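PDB 3L2A: polymerase cofactor VP35 from Reston ebolavirus, which binds RNA and helps the virus evade the host interferon response through its interferon inhibitory domain, and probably serves as a cofactor of the viral polymerase. Local coordinates for residues V32-I35 and C36-K40. Residues are numbered along the deposited sequence; the frame is centred on the assembly and turned at random.
Sequences VQVI and CKIGK
Val34 turns CG1 opposite its backbone N (chi1 166°), which sets that methyl beside the carbonyl carbon and aims it along the helix at Ile38. Ile38 swings CG1 the other way, next to its own N (chi1 -75°), and the extended branch carries CD1 back one turn until it lies 3.8 Å from Val34 CG1. The two side chains leave the helix in the same direction and lie alongside each other, and the CD1 methyl also rests 3.5 Å from Val34 O. Two residues earlier, on another face of the helix, Val32 CG1 lies 4.2 Å from Cys36 SG; Cys36 is buried, and its short thiol makes only a light apolar contact with the valine methyl.

Beneath these pairs runs the regular i to i+4 ladder of an alpha-helix, here within helix 27-41 of the helical part of the VP35 interferon inhibitory domain. Cys36 N donates to Val32 O, Lys37 N to Gln33 O, Ile38 N to Val34 O and Gly39 N to Ile35 O, all at 2.8 to 3.0 Å. The N-H groups point at their acceptors within about 20° of straight.

Side-chain character follows the helix faces. Branched Val32 and Ile35 fill the buried side against Leu66 of helix 62-72, with Val32 also meeting Met17 and Tyr18 of helix 10-19, while Ile38 packs on Ile75 and Phe76. Lys37, on the exposed side, lays its aliphatic CB 3.4 Å from Gln33 O; the rest of the chain extends off the helix, and a bend at its last torsion brings NZ into a salt bridge with Asp41 one turn on.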
# COMPACT_ATOMS: atom_id res chain seq x y z
N VAL A 32 -2.56 0.86 1.98
CA VAL A 32 -2.81 2.20 2.54
C VAL A 32 -1.67 2.56 3.50
O VAL A 32 -1.14 3.66 3.46
CB VAL A 32 -4.14 2.22 3.28
CG1 VAL A 32 -4.28 3.47 4.23
CG2 VAL A 32 -5.31 2.17 2.26
N GLN A 33 -1.29 1.62 4.37
CA GLN A 33 -0.19 1.90 5.31
C GLN A 33 1.13 2.21 4.60
O GLN A 33 1.86 3.13 5.00
CB GLN A 33 -0.01 0.73 6.27
CG GLN A 33 -1.26 0.47 7.05
CD GLN A 33 -1.18 -0.84 7.80
OE1 GLN A 33 -0.19 -1.12 8.48
NE2 GLN A 33 -2.23 -1.65 7.70
N VAL A 34 1.42 1.44 3.56
CA VAL A 34 2.66 1.57 2.78
C VAL A 34 2.66 2.94 2.10
O VAL A 34 3.65 3.67 2.15
CB VAL A 34 2.79 0.43 1.75
CG1 VAL A 34 3.87 0.74 0.69
CG2 VAL A 34 3.07 -0.95 2.46
N ILE A 35 1.53 3.29 1.49
CA ILE A 35 1.40 4.59 0.77
C ILE A 35 1.49 5.73 1.74
O ILE A 35 2.18 6.74 1.47
CB ILE A 35 0.05 4.61 0.02
CG1 ILE A 35 0.15 3.68 -1.21
CG2 ILE A 35 -0.38 6.04 -0.37
CD1 ILE A 35 -1.22 3.49 -1.96
N CYS A 36 0.80 5.63 2.88
CA CYS A 36 0.85 6.74 3.83
C CYS A 36 2.23 6.94 4.45
O CYS A 36 2.63 8.07 4.70
CB CYS A 36 -0.22 6.62 4.92
SG CYS A 36 -1.85 6.85 4.29
N LYS A 37 2.94 5.85 4.75
CA LYS A 37 4.32 5.98 5.25
C LYS A 37 5.23 6.65 4.21
O LYS A 37 5.98 7.58 4.52
CB LYS A 37 4.87 4.60 5.63
CG LYS A 37 6.27 4.71 6.21
CD LYS A 37 6.70 3.45 6.93
CE LYS A 37 7.86 3.78 7.88
NZ LYS A 37 8.91 4.60 7.22
N ILE A 38 5.16 6.18 2.96
CA ILE A 38 6.02 6.74 1.91
C ILE A 38 5.62 8.22 1.69
O ILE A 38 6.46 9.11 1.57
CB ILE A 38 5.93 5.89 0.63
CG1 ILE A 38 6.72 4.59 0.84
CG2 ILE A 38 6.48 6.68 -0.56
CD1 ILE A 38 6.31 3.48 -0.13
N GLY A 39 4.32 8.49 1.68
CA GLY A 39 3.83 9.86 1.53
C GLY A 39 4.34 10.77 2.64
O GLY A 39 4.83 11.87 2.39
N LYS A 40 4.25 10.29 3.87
CA LYS A 40 4.69 11.10 5.01
C LYS A 40 6.19 11.38 4.90
O LYS A 40 6.62 12.54 5.05
CB LYS A 40 4.35 10.41 6.32
CG LYS A 40 4.76 11.19 7.57
CD LYS A 40 4.22 10.54 8.83
CE LYS A 40 4.46 11.48 10.01
NZ LYS A 40 5.90 11.46 10.42